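Local atomic coordinates of saframycin Mx1 synthetase B (Legionella pneumophila subsp. pneumophila, PDB entry 3KXW), a protein that belongs to the AMP-binding enzymes of the ANL clan, pairing a large AMP-binding part with a smaller C-terminal part. Residues V399-V404 and L438-L443; T293-A298 and Y324-L329; G184-H189 and V409-W414; P267-D272 and G297-R302. All blocks are in the same frame, centred on the assembly; numbering follows the deposited sequence.

Contact 1: V399-V404 and L438-L443; sequences VGEIWV and LRTGDL. With 1ZZ (5'-O-[(S)-(dodecanoyloxy)(hydroxy)phosphoryl]adenosine), chain B.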
# COMPACT_ATOMS: atom_id res chain seq x y z
N VAL A 399 -23.38 -12.87 0.80
CA VAL A 399 -22.43 -11.92 0.22
C VAL A 399 -23.10 -10.60 -0.14
O VAL A 399 -24.10 -10.57 -0.85
CB VAL A 399 -21.73 -12.50 -1.03
CG1 VAL A 399 -20.80 -11.46 -1.64
CG2 VAL A 399 -20.95 -13.77 -0.68
N GLY A 400 -22.53 -9.51 0.36
CA GLY A 400 -23.01 -8.18 0.02
C GLY A 400 -21.85 -7.22 0.08
O GLY A 400 -20.69 -7.63 0.19
N GLU A 401 -22.15 -5.93 -0.02
CA GLU A 401 -21.11 -4.93 0.05
C GLU A 401 -20.67 -4.69 1.48
O GLU A 401 -21.48 -4.69 2.41
CB GLU A 401 -21.53 -3.61 -0.61
CG GLU A 401 -20.39 -2.60 -0.68
CD GLU A 401 -20.79 -1.28 -1.33
OE1 GLU A 401 -22.00 -0.96 -1.38
OE2 GLU A 401 -19.90 -0.53 -1.78
N ILE A 402 -19.37 -4.49 1.66
CA ILE A 402 -18.83 -4.22 2.97
C ILE A 402 -19.06 -2.74 3.25
O ILE A 402 -18.54 -1.88 2.55
CB ILE A 402 -17.34 -4.60 3.03
CG1 ILE A 402 -17.22 -6.13 2.86
CG2 ILE A 402 -16.70 -4.12 4.34
CD1 ILE A 402 -15.81 -6.63 2.51
N TRP A 403 -19.89 -2.46 4.24
CA TRP A 403 -20.13 -1.09 4.72
C TRP A 403 -19.45 -0.88 6.08
O TRP A 403 -19.47 -1.77 6.94
CB TRP A 403 -21.64 -0.81 4.86
CG TRP A 403 -22.35 -0.64 3.55
CD1 TRP A 403 -21.98 -1.16 2.35
CD2 TRP A 403 -23.56 0.10 3.32
NE1 TRP A 403 -22.88 -0.78 1.38
CE2 TRP A 403 -23.87 -0.02 1.96
CE3 TRP A 403 -24.43 0.82 4.15
CZ2 TRP A 403 -24.98 0.60 1.38
CZ3 TRP A 403 -25.54 1.43 3.59
CH2 TRP A 403 -25.81 1.31 2.21
N VAL A 404 -18.87 0.30 6.28
CA VAL A 404 -18.06 0.56 7.46
C VAL A 404 -18.52 1.80 8.19
O VAL A 404 -18.91 2.77 7.55
CB VAL A 404 -16.59 0.72 7.07
CG1 VAL A 404 -15.72 0.99 8.30
CG2 VAL A 404 -16.11 -0.52 6.31
N LEU A 438 -19.62 4.19 5.24
CA LEU A 438 -18.73 4.13 4.11
C LEU A 438 -19.03 2.91 3.25
O LEU A 438 -19.03 1.77 3.74
CB LEU A 438 -17.28 4.07 4.59
CG LEU A 438 -16.21 3.61 3.60
CD1 LEU A 438 -16.05 4.62 2.46
CD2 LEU A 438 -14.91 3.44 4.39
N ARG A 439 -19.31 3.14 1.98
CA ARG A 439 -19.49 2.06 1.02
C ARG A 439 -18.14 1.71 0.37
O ARG A 439 -17.59 2.51 -0.37
CB ARG A 439 -20.53 2.46 -0.03
CG ARG A 439 -21.95 2.68 0.56
CD ARG A 439 -23.04 2.83 -0.54
NE ARG A 439 -23.26 1.60 -1.31
CZ ARG A 439 -24.24 1.44 -2.20
NH1 ARG A 439 -25.11 2.42 -2.44
NH2 ARG A 439 -24.36 0.30 -2.86
N THR A 440 -17.60 0.53 0.65
CA THR A 440 -16.22 0.25 0.24
C THR A 440 -16.04 -0.14 -1.22
O THR A 440 -14.92 -0.07 -1.75
CB THR A 440 -15.61 -0.86 1.11
OG1 THR A 440 -16.32 -2.09 0.90
CG2 THR A 440 -15.73 -0.46 2.59
N GLY A 441 -17.11 -0.60 -1.85
CA GLY A 441 -16.97 -1.20 -3.16
C GLY A 441 -16.51 -2.65 -3.12
O GLY A 441 -16.41 -3.30 -4.16
N ASP A 442 -16.23 -3.14 -1.92
CA ASP A 442 -15.78 -4.52 -1.71
C ASP A 442 -16.94 -5.46 -1.39
O ASP A 442 -17.87 -5.07 -0.70
CB ASP A 442 -14.77 -4.56 -0.56
CG ASP A 442 -13.51 -3.81 -0.88
OD1 ASP A 442 -13.00 -3.97 -2.00
OD2 ASP A 442 -13.02 -3.06 -0.01
N LEU A 443 -16.87 -6.70 -1.89
CA LEU A 443 -17.89 -7.70 -1.56
C LEU A 443 -17.29 -8.70 -0.58
O LEU A 443 -16.11 -9.03 -0.66
CB LEU A 443 -18.34 -8.47 -2.80
CG LEU A 443 -19.12 -7.70 -3.86
CD1 LEU A 443 -19.41 -8.59 -5.06
CD2 LEU A 443 -20.41 -7.15 -3.28
P 1ZZ B . -6.18 1.19 -0.25
C1 1ZZ B . 1.47 -1.84 11.85
N1 1ZZ B . -8.06 -4.95 0.15
O1 1ZZ B . -4.97 -1.50 1.14
C2 1ZZ B . 0.83 -2.29 10.53
N2 1ZZ B . -7.33 -5.51 2.19
O2 1ZZ B . -5.52 0.78 1.22
C3 1ZZ B . -0.71 -2.25 10.59
N3 1ZZ B . -8.97 -7.30 -0.55
O3 1ZZ B . -7.09 2.29 -0.06
C4 1ZZ B . -1.31 -2.27 9.17
N4 1ZZ B . -8.61 -8.94 1.18
O4 1ZZ B . -4.98 1.59 -1.24
C5 1ZZ B . -2.79 -2.67 9.16
N5 1ZZ B . -7.68 -8.49 3.27
O5 1ZZ B . -6.97 -0.12 -0.94
C6 1ZZ B . -3.25 -2.77 7.70
O6 1ZZ B . -7.59 -2.88 -1.14
C7 1ZZ B . -4.65 -3.31 7.30
O7 1ZZ B . -10.22 -3.74 -2.05
C8 1ZZ B . -4.98 -3.52 5.81
O8 1ZZ B . -10.80 -1.70 -0.77
C9 1ZZ B . -5.41 -2.18 5.19
C10 1ZZ B . -5.10 -2.04 3.68
C11 1ZZ B . -5.33 -0.56 3.28
C12 1ZZ B . -5.71 -0.52 1.78
C13 1ZZ B . -7.96 -0.83 -0.23
C14 1ZZ B . -8.43 -1.89 -1.01
C15 1ZZ B . -9.77 -2.51 -0.47
C16 1ZZ B . -9.83 -3.71 -1.01
C17 1ZZ B . -8.44 -4.11 -0.90
C18 1ZZ B . -7.42 -4.52 1.39
C19 1ZZ B . -7.89 -6.70 1.48
C20 1ZZ B . -8.35 -6.34 0.32
C21 1ZZ B . -9.06 -8.56 -0.17
C22 1ZZ B . -8.08 -8.13 1.94

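Contact 2: T293-A298 and Y324-L329; sequences TAFNGA and YPCYGL. With 1ZZ (5'-O-[(S)-(dodecanoyloxy)(hydroxy)phosphoryl]adenosine), chain B.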
# COMPACT_ATOMS: atom_id res chain seq x y z
N THR A 293 4.13 -11.03 14.41
CA THR A 293 2.99 -10.58 13.62
C THR A 293 3.46 -10.23 12.21
O THR A 293 4.11 -9.21 11.99
CB THR A 293 2.33 -9.34 14.21
OG1 THR A 293 1.92 -9.63 15.55
CG2 THR A 293 1.09 -8.94 13.38
N ALA A 294 3.14 -11.11 11.28
CA ALA A 294 3.49 -10.92 9.87
C ALA A 294 2.20 -10.58 9.17
O ALA A 294 1.44 -11.48 8.76
CB ALA A 294 4.08 -12.20 9.29
N PHE A 295 1.89 -9.28 9.08
CA PHE A 295 0.55 -8.93 8.59
C PHE A 295 0.46 -9.04 7.07
O PHE A 295 1.46 -8.92 6.36
CB PHE A 295 0.07 -7.57 9.12
CG PHE A 295 0.89 -6.41 8.64
CD1 PHE A 295 1.93 -5.91 9.41
CD2 PHE A 295 0.60 -5.81 7.42
CE1 PHE A 295 2.69 -4.83 8.96
CE2 PHE A 295 1.35 -4.73 6.97
CZ PHE A 295 2.39 -4.24 7.72
N ASN A 296 -0.74 -9.34 6.60
CA ASN A 296 -0.98 -9.59 5.20
C ASN A 296 -2.29 -8.90 4.85
O ASN A 296 -3.37 -9.39 5.20
CB ASN A 296 -1.09 -11.10 4.96
CG ASN A 296 -1.18 -11.45 3.50
OD1 ASN A 296 -1.39 -10.59 2.65
ND2 ASN A 296 -1.07 -12.75 3.20
N GLY A 297 -2.19 -7.76 4.18
CA GLY A 297 -3.36 -6.97 3.81
C GLY A 297 -3.08 -6.09 2.60
O GLY A 297 -1.92 -5.88 2.24
N ALA A 298 -4.16 -5.55 2.02
CA ALA A 298 -4.17 -4.57 0.92
C ALA A 298 -4.61 -5.20 -0.39
O ALA A 298 -4.90 -4.50 -1.38
CB ALA A 298 -2.84 -3.84 0.77
N TYR A 324 -0.95 -12.65 9.95
CA TYR A 324 -2.06 -11.85 10.46
C TYR A 324 -2.76 -11.17 9.30
O TYR A 324 -2.43 -10.03 8.96
CB TYR A 324 -1.54 -10.79 11.44
CG TYR A 324 -2.62 -10.03 12.18
CD1 TYR A 324 -3.14 -10.51 13.37
CD2 TYR A 324 -3.12 -8.83 11.68
CE1 TYR A 324 -4.12 -9.81 14.06
CE2 TYR A 324 -4.11 -8.12 12.37
CZ TYR A 324 -4.62 -8.63 13.56
OH TYR A 324 -5.60 -7.94 14.23
N PRO A 325 -3.73 -11.87 8.68
CA PRO A 325 -4.56 -11.28 7.63
C PRO A 325 -5.32 -10.10 8.20
O PRO A 325 -5.74 -10.15 9.35
CB PRO A 325 -5.52 -12.42 7.25
CG PRO A 325 -4.81 -13.67 7.67
CD PRO A 325 -4.04 -13.30 8.90
N CYS A 326 -5.49 -9.05 7.41
CA CYS A 326 -6.26 -7.90 7.87
C CYS A 326 -6.84 -7.19 6.67
O CYS A 326 -6.33 -7.35 5.55
CB CYS A 326 -5.39 -6.92 8.71
SG CYS A 326 -3.77 -6.54 8.04
N TYR A 327 -7.88 -6.40 6.89
CA TYR A 327 -8.56 -5.72 5.79
C TYR A 327 -8.72 -4.24 6.14
O TYR A 327 -8.88 -3.89 7.30
CB TYR A 327 -9.94 -6.35 5.57
CG TYR A 327 -10.90 -5.48 4.77
CD1 TYR A 327 -10.85 -5.44 3.38
CD2 TYR A 327 -11.86 -4.70 5.40
CE1 TYR A 327 -11.73 -4.65 2.64
CE2 TYR A 327 -12.73 -3.91 4.66
CZ TYR A 327 -12.67 -3.90 3.30
OH TYR A 327 -13.56 -3.11 2.59
N GLY A 328 -8.65 -3.39 5.14
CA GLY A 328 -8.92 -1.97 5.34
C GLY A 328 -8.80 -1.20 4.04
O GLY A 328 -8.56 -1.79 2.98
N LEU A 329 -9.00 0.10 4.13
CA LEU A 329 -8.90 0.99 2.97
C LEU A 329 -8.71 2.43 3.41
O LEU A 329 -9.01 2.78 4.55
CB LEU A 329 -10.09 0.89 2.01
CG LEU A 329 -11.58 0.68 2.35
CD1 LEU A 329 -11.99 0.69 3.83
CD2 LEU A 329 -12.52 1.49 1.44
P 1ZZ B . -6.18 1.19 -0.25
C1 1ZZ B . 1.47 -1.84 11.85
N1 1ZZ B . -8.06 -4.95 0.15
O1 1ZZ B . -4.97 -1.50 1.14
C2 1ZZ B . 0.83 -2.29 10.53
N2 1ZZ B . -7.33 -5.51 2.19
O2 1ZZ B . -5.52 0.78 1.22
C3 1ZZ B . -0.71 -2.25 10.59
N3 1ZZ B . -8.97 -7.30 -0.55
O3 1ZZ B . -7.09 2.29 -0.06
C4 1ZZ B . -1.31 -2.27 9.17
N4 1ZZ B . -8.61 -8.94 1.18
O4 1ZZ B . -4.98 1.59 -1.24
C5 1ZZ B . -2.79 -2.67 9.16
N5 1ZZ B . -7.68 -8.49 3.27
O5 1ZZ B . -6.97 -0.12 -0.94
C6 1ZZ B . -3.25 -2.77 7.70
O6 1ZZ B . -7.59 -2.88 -1.14
C7 1ZZ B . -4.65 -3.31 7.30
O7 1ZZ B . -10.22 -3.74 -2.05
C8 1ZZ B . -4.98 -3.52 5.81
O8 1ZZ B . -10.80 -1.70 -0.77
C9 1ZZ B . -5.41 -2.18 5.19
C10 1ZZ B . -5.10 -2.04 3.68
C11 1ZZ B . -5.33 -0.56 3.28
C12 1ZZ B . -5.71 -0.52 1.78
C13 1ZZ B . -7.96 -0.83 -0.23
C14 1ZZ B . -8.43 -1.89 -1.01
C15 1ZZ B . -9.77 -2.51 -0.47
C16 1ZZ B . -9.83 -3.71 -1.01
C17 1ZZ B . -8.44 -4.11 -0.90
C18 1ZZ B . -7.42 -4.52 1.39
C19 1ZZ B . -7.89 -6.70 1.48
C20 1ZZ B . -8.35 -6.34 0.32
C21 1ZZ B . -9.06 -8.56 -0.17
C22 1ZZ B . -8.08 -8.13 1.94

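Contact 3: G184-H189 and V409-W414; sequences GVMVSH and VAKGYW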
# COMPACT_ATOMS: atom_id res chain seq x y z
N GLY A 184 -8.33 11.94 -3.37
CA GLY A 184 -7.56 12.31 -2.20
C GLY A 184 -8.43 12.23 -0.96
O GLY A 184 -9.28 13.10 -0.70
N VAL A 185 -8.25 11.17 -0.20
CA VAL A 185 -9.05 10.93 1.00
C VAL A 185 -8.65 11.92 2.09
O VAL A 185 -7.47 12.06 2.42
CB VAL A 185 -8.87 9.49 1.50
CG1 VAL A 185 -9.62 9.29 2.82
CG2 VAL A 185 -9.33 8.50 0.40
N MSE A 186 -9.64 12.63 2.63
CA MSE A 186 -9.39 13.66 3.63
C MSE A 186 -9.37 13.04 5.03
O MSE A 186 -10.41 12.76 5.59
CB MSE A 186 -10.50 14.71 3.54
CG MSE A 186 -10.64 15.24 2.11
SE MSE A 186 -12.36 16.16 1.82
CE MSE A 186 -12.21 17.58 3.10
N VAL A 187 -8.17 12.81 5.55
CA VAL A 187 -8.02 12.19 6.88
C VAL A 187 -7.87 13.27 7.94
O VAL A 187 -6.91 14.04 7.93
CB VAL A 187 -6.80 11.25 6.92
CG1 VAL A 187 -6.70 10.52 8.27
CG2 VAL A 187 -6.93 10.25 5.79
N SER A 188 -8.84 13.34 8.85
CA SER A 188 -8.80 14.37 9.89
C SER A 188 -7.83 13.97 11.00
O SER A 188 -7.41 12.82 11.06
CB SER A 188 -10.20 14.61 10.49
OG SER A 188 -10.60 13.51 11.28
N HIS A 189 -7.47 14.92 11.86
CA HIS A 189 -6.64 14.61 13.00
C HIS A 189 -7.29 13.57 13.91
O HIS A 189 -6.60 12.70 14.46
CB HIS A 189 -6.29 15.89 13.77
CG HIS A 189 -5.19 16.68 13.13
ND1 HIS A 189 -3.87 16.32 13.25
CD2 HIS A 189 -5.22 17.78 12.34
CE1 HIS A 189 -3.12 17.16 12.56
NE2 HIS A 189 -3.91 18.07 12.00
N VAL A 409 -13.59 6.64 9.95
CA VAL A 409 -14.09 6.88 8.60
C VAL A 409 -13.84 8.32 8.20
O VAL A 409 -14.22 9.26 8.90
CB VAL A 409 -15.59 6.55 8.47
CG1 VAL A 409 -16.13 7.13 7.17
CG2 VAL A 409 -15.80 5.02 8.55
N ALA A 410 -13.18 8.48 7.07
CA ALA A 410 -12.70 9.77 6.60
C ALA A 410 -13.84 10.70 6.18
O ALA A 410 -15.01 10.31 6.07
CB ALA A 410 -11.71 9.58 5.46
N LYS A 411 -13.46 11.95 5.92
CA LYS A 411 -14.39 13.03 5.68
C LYS A 411 -14.90 13.15 4.22
O LYS A 411 -15.89 13.83 3.95
CB LYS A 411 -13.72 14.35 6.12
CG LYS A 411 -14.50 15.63 5.81
CD LYS A 411 -15.91 15.58 6.35
CE LYS A 411 -16.54 16.97 6.33
NZ LYS A 411 -17.91 16.94 6.94
N GLY A 412 -14.24 12.51 3.28
CA GLY A 412 -14.65 12.60 1.90
C GLY A 412 -13.44 12.58 0.99
O GLY A 412 -12.33 12.31 1.44
N TYR A 413 -13.65 12.87 -0.28
CA TYR A 413 -12.57 13.02 -1.23
C TYR A 413 -12.40 14.51 -1.52
O TYR A 413 -13.38 15.20 -1.79
CB TYR A 413 -12.91 12.31 -2.53
CG TYR A 413 -13.15 10.82 -2.40
CD1 TYR A 413 -12.15 9.96 -1.97
CD2 TYR A 413 -14.38 10.28 -2.75
CE1 TYR A 413 -12.39 8.58 -1.88
CE2 TYR A 413 -14.62 8.93 -2.67
CZ TYR A 413 -13.63 8.08 -2.23
OH TYR A 413 -13.92 6.72 -2.17
N TRP A 414 -11.15 14.99 -1.48
CA TRP A 414 -10.89 16.41 -1.68
C TRP A 414 -11.50 16.94 -2.98
O TRP A 414 -11.18 16.46 -4.05
CB TRP A 414 -9.39 16.71 -1.66
CG TRP A 414 -9.15 18.18 -1.66
CD1 TRP A 414 -8.84 18.97 -2.72
CD2 TRP A 414 -9.23 19.04 -0.52
NE1 TRP A 414 -8.72 20.28 -2.32
CE2 TRP A 414 -8.95 20.35 -0.97
CE3 TRP A 414 -9.51 18.83 0.82
CZ2 TRP A 414 -8.94 21.45 -0.11
CZ3 TRP A 414 -9.49 19.93 1.69
CH2 TRP A 414 -9.21 21.23 1.21
O HOH W 1 -9.76 14.09 -4.72

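Contact 4: P267-D272 and G297-R302; sequences PNFAYD and GAEPVR. With 1ZZ (5'-O-[(S)-(dodecanoyloxy)(hydroxy)phosphoryl]adenosine), chain B.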
# COMPACT_ATOMS: atom_id res chain seq x y z
N PRO A 267 1.42 -6.47 1.36
CA PRO A 267 0.39 -7.18 0.58
C PRO A 267 0.82 -8.62 0.36
O PRO A 267 2.01 -8.96 0.44
CB PRO A 267 0.38 -6.44 -0.78
CG PRO A 267 1.03 -5.12 -0.50
CD PRO A 267 2.07 -5.42 0.57
N ASN A 268 -0.15 -9.47 0.09
CA ASN A 268 0.08 -10.90 -0.08
C ASN A 268 1.23 -11.23 -1.04
O ASN A 268 2.04 -12.11 -0.77
CB ASN A 268 -1.22 -11.51 -0.59
CG ASN A 268 -1.18 -13.01 -0.64
OD1 ASN A 268 -1.40 -13.67 0.37
ND2 ASN A 268 -0.93 -13.56 -1.82
N PHE A 269 1.31 -10.53 -2.18
CA PHE A 269 2.32 -10.89 -3.20
C PHE A 269 3.76 -10.98 -2.66
O PHE A 269 4.59 -11.74 -3.17
CB PHE A 269 2.29 -9.89 -4.36
CG PHE A 269 3.17 -8.70 -4.14
CD1 PHE A 269 4.50 -8.73 -4.50
CD2 PHE A 269 2.66 -7.55 -3.54
CE1 PHE A 269 5.33 -7.66 -4.27
CE2 PHE A 269 3.49 -6.46 -3.31
CZ PHE A 269 4.83 -6.52 -3.68
N ALA A 270 4.09 -10.17 -1.64
CA ALA A 270 5.49 -10.06 -1.25
C ALA A 270 6.01 -11.34 -0.57
O ALA A 270 7.22 -11.64 -0.62
CB ALA A 270 5.70 -8.83 -0.35
N TYR A 271 5.10 -12.10 0.04
CA TYR A 271 5.48 -13.38 0.61
C TYR A 271 5.84 -14.38 -0.51
O TYR A 271 6.84 -15.10 -0.43
CB TYR A 271 4.39 -13.90 1.59
CG TYR A 271 4.19 -12.97 2.80
CD1 TYR A 271 5.13 -12.93 3.82
CD2 TYR A 271 3.08 -12.14 2.89
CE1 TYR A 271 4.97 -12.08 4.92
CE2 TYR A 271 2.91 -11.28 3.97
CZ TYR A 271 3.86 -11.26 4.98
OH TYR A 271 3.70 -10.42 6.05
N ASP A 272 5.06 -14.37 -1.59
CA ASP A 272 5.36 -15.20 -2.74
C ASP A 272 6.67 -14.78 -3.37
O ASP A 272 7.43 -15.60 -3.85
CB ASP A 272 4.27 -15.09 -3.80
CG ASP A 272 3.03 -15.86 -3.43
OD1 ASP A 272 3.14 -17.04 -3.03
OD2 ASP A 272 1.94 -15.28 -3.53
N GLY A 297 -2.19 -7.76 4.18
CA GLY A 297 -3.36 -6.97 3.81
C GLY A 297 -3.08 -6.09 2.60
O GLY A 297 -1.92 -5.88 2.24
N ALA A 298 -4.16 -5.55 2.02
CA ALA A 298 -4.17 -4.57 0.92
C ALA A 298 -4.61 -5.20 -0.39
O ALA A 298 -4.90 -4.50 -1.38
CB ALA A 298 -2.84 -3.84 0.77
N GLU A 299 -4.68 -6.53 -0.41
CA GLU A 299 -5.13 -7.25 -1.59
C GLU A 299 -5.56 -8.64 -1.16
O GLU A 299 -5.39 -9.00 -0.00
CB GLU A 299 -4.02 -7.34 -2.64
CG GLU A 299 -2.86 -8.24 -2.22
CD GLU A 299 -1.71 -8.18 -3.21
OE1 GLU A 299 -1.65 -7.20 -3.99
OE2 GLU A 299 -0.88 -9.10 -3.23
N PRO A 300 -6.12 -9.42 -2.08
CA PRO A 300 -6.62 -10.72 -1.60
C PRO A 300 -5.55 -11.57 -0.93
O PRO A 300 -4.43 -11.71 -1.39
CB PRO A 300 -7.16 -11.37 -2.87
CG PRO A 300 -7.59 -10.21 -3.69
CD PRO A 300 -6.54 -9.15 -3.46
N VAL A 301 -5.92 -12.13 0.21
CA VAL A 301 -5.01 -12.89 1.04
C VAL A 301 -5.13 -14.39 0.70
O VAL A 301 -6.24 -14.95 0.69
CB VAL A 301 -5.35 -12.61 2.52
CG1 VAL A 301 -4.56 -13.53 3.46
CG2 VAL A 301 -5.15 -11.11 2.85
N ARG A 302 -4.02 -15.03 0.35
CA ARG A 302 -4.06 -16.42 -0.14
C ARG A 302 -3.46 -17.44 0.82
O ARG A 302 -2.34 -17.29 1.27
CB ARG A 302 -3.35 -16.54 -1.50
CG ARG A 302 -3.88 -15.59 -2.57
CD ARG A 302 -3.04 -15.66 -3.83
NE ARG A 302 -3.20 -16.91 -4.58
CZ ARG A 302 -2.35 -17.94 -4.57
NH1 ARG A 302 -1.28 -17.92 -3.79
NH2 ARG A 302 -2.58 -19.01 -5.32
P 1ZZ B . -6.18 1.19 -0.25
C1 1ZZ B . 1.47 -1.84 11.85
N1 1ZZ B . -8.06 -4.95 0.15
O1 1ZZ B . -4.97 -1.50 1.14
C2 1ZZ B . 0.83 -2.29 10.53
N2 1ZZ B . -7.33 -5.51 2.19
O2 1ZZ B . -5.52 0.78 1.22
C3 1ZZ B . -0.71 -2.25 10.59
N3 1ZZ B . -8.97 -7.30 -0.55
O3 1ZZ B . -7.09 2.29 -0.06
C4 1ZZ B . -1.31 -2.27 9.17
N4 1ZZ B . -8.61 -8.94 1.18
O4 1ZZ B . -4.98 1.59 -1.24
C5 1ZZ B . -2.79 -2.67 9.16
N5 1ZZ B . -7.68 -8.49 3.27
O5 1ZZ B . -6.97 -0.12 -0.94
C6 1ZZ B . -3.25 -2.77 7.70
O6 1ZZ B . -7.59 -2.88 -1.14
C7 1ZZ B . -4.65 -3.31 7.30
O7 1ZZ B . -10.22 -3.74 -2.05
C8 1ZZ B . -4.98 -3.52 5.81
O8 1ZZ B . -10.80 -1.70 -0.77
C9 1ZZ B . -5.41 -2.18 5.19
C10 1ZZ B . -5.10 -2.04 3.68
C11 1ZZ B . -5.33 -0.56 3.28
C12 1ZZ B . -5.71 -0.52 1.78
C13 1ZZ B . -7.96 -0.83 -0.23
C14 1ZZ B . -8.43 -1.89 -1.01
C15 1ZZ B . -9.77 -2.51 -0.47
C16 1ZZ B . -9.83 -3.71 -1.01
C17 1ZZ B . -8.44 -4.11 -0.90
C18 1ZZ B . -7.42 -4.52 1.39
C19 1ZZ B . -7.89 -6.70 1.48
C20 1ZZ B . -8.35 -6.34 0.32
C21 1ZZ B . -9.06 -8.56 -0.17
C22 1ZZ B . -8.08 -8.13 1.94
O HOH W 2 -0.90 -11.82 -4.34
O HOH W 3 -2.78 -8.83 1.16
O HOH W 4 1.55 -19.18 -3.88

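Contact 1: V399-V404 and L438-L443
CG of Glu-401 stands anti to the backbone N (chi1 -174°), and the extended chain beyond it carries the carboxylate to Arg-439, whose chain bends at chi3 (67°) to meet it side-on. One oxygen takes three N-H groups. Arg-439 NE comes from the syn side of Glu-401 OE1, somewhat out of the carboxylate plane, at 2.9 Å, Arg-439 NH2 reaches OE1 at 3.1 Å, and Trp-403 NE1 drops onto OE1 from above that plane at 2.9 Å. OE2 offers its anti lone pair to Gly-441 N at 2.8 Å. Arg-439 CG lies over the Trp-403 face, 3.9 Å from the centroid of the five-membered ring, a CH-pi contact; its NH2 also binds Pro-388 O. At a beta bulge of these antiparallel strands, Ile-402 O accepts both Thr-440 N and Thr-440 OG1, the latter at 2.8 Å, while OG1 takes Asp-442 N in an ST turn. Beyond this corner Asp-442 OD1 and OD2 accept 1ZZ O7 and O8 at 2.8 and 2.7 Å; OD1 also has a salt bridge to Arg-456, OD2 a bond to Tyr-327 OH. The salt bridge would probably keep Glu-401 ionised, and the geometry is consistent with the turn presenting Asp-442 to the ribose hydroxyls.

Contact 2: T293-A298 and Y324-L329
Strands 293-296 and 324-328 run parallel, their axes 39° apart in direction, with Phe-295 bridged to Tyr-324 and Asn-296 to Pro-325. Three backbone bonds alternate between them: Tyr-324 N to Ala-294 O at 2.9 Å, Asn-296 N to Tyr-324 O at 3.0 Å, and Cys-326 N to Asn-296 O at 3.1 Å. Pro-325, which has no N-H to give, falls at a position where this pattern asks for none. Helix 303-313 links the strands, making a beta-alpha-beta unit of a mixed sheet. Among the side chains, Thr-293 lies alongside Tyr-324 and points the same way, its CG2 3.8 Å from Tyr-324 CB. The phenol OH of Tyr-324 goes on to Gly-339 O. Phe-295 CB rests against Cys-326 SG at 4.1 Å. With its CG set between the backbone N and the carbonyl carbon (chi1 65°), the Phe-295 ring leads away from the neighbouring strand and receives 1ZZ C2 over one face, toward the rim, CE1 lying 3.5 Å from C2 near the far end of the acyl chain. Further along that chain Cys-326 SG meets 1ZZ C7 at 3.4 Å, while Cys-326 O accepts 1ZZ N5 at 2.9 Å. One residue thus serves two chemistries: its sulfur packs against the acyl chain, and its backbone carbonyl accepts a hydrogen bond from the adenine amino group.

Contact 3: G184-H189 and V409-W414
Gly-184 O accepts Trp-414 N at 2.8 Å, the shortest direct polar bond between strand 184-188 and the loop 409-414. Two further backbone bonds follow, Met-186 N to Gly-412 O at 3.0 Å and Lys-411 N to Met-186 O at 3.2 Å, the last nearly straight at 173°. Only Val-185 and Tyr-413 form a true bridge. At the end where Gly-184 meets Trp-414, a water accepts from Gly-184 N and donates to Trp-414 O. Val-185 divides its branches: CG1 presses on Ala-410 CB at a tight 3.4 Å, and CG2 meets the edge of the Tyr-413 ring, 3.8 Å from CE1. The OH of that tyrosine binds Glu-331. Met-186, present as selenomethionine, crosses Trp-414 at about a right angle. Its bend at chi3 (60°) brings CE to 3.7 Å from Trp-414 CE3, with the selenium oblique to the ring in a Met-aromatic contact. Strand 184-188 is the second arm of a hairpin with 169-174, which flanks the Gly/Ser/Thr-rich loop familiar in ANL enzymes. The three backbone bonds, independent of side-chain identity, join it to a loop more than 200 residues later, with Val-185 and Met-186 packing to its two sides.

Contact 4: P267-D272 and G297-R302
A strand-to-helix loop of the beta-alpha-beta unit, residues 297-302, meets the chain at the start of helix 269-277. Glu-299 extends toward that start, and its OE2, met nearly along the C-O axis, accepts Phe-269 N at 2.8 Å. The same oxygen lies at the edge of the Phe-269 ring, and a water joins it to Asn-268 ND2. Pro-267 CB packs 3.6 Å from Glu-299 CD. In return Asn-268, its CG anti to the backbone N (chi1 -173°), holds the loop's far end: OD1 accepts Arg-302 N at 3.0 Å, the donor standing well above the carbonyl plane. Asn-296 ND2 also binds this OD1, and Asn-268 ND2 is hydrogen-bonded to Thr-305 OG1. The loop borders the adenine, with Pro-300 CA 3.6 Å from 1ZZ C21. Arg-302 makes salt bridges with Glu-304 and Glu-499. Asp-272 OD2, hydrogen-bonded to Thr-305 OG1, stays beyond salt-bridge distance of Arg-302 NH1 at 4.2 Å, and a water bridges Asp-272 OD1 and Arg-302 NH1.

Overall arrangement
Contacts 1, 2 and 4 all touch 1ZZ: contact 1 at the ribose, contact 2 along the acyl chain and at the adenine amino group, contact 4 beside the adenine ring. Contacts 2 and 4 are the closest pair, centres 8 Å apart; they share Gly-297 and Ala-298, and Tyr-271 OH lies 2.7 Å from Phe-295 O, probably a hydrogen bond. Contact 1, centred 17 Å from contact 2, joins it where Tyr-327 OH comes 2.7 Å from Asp-442 OD2. Contact 3 does not touch the ligand, the Val-185 side chain lying about 7 Å from it; its centre is 18 Å from that of contact 1, which it meets through Val-409. Its segments enclose contacts 2 and 4.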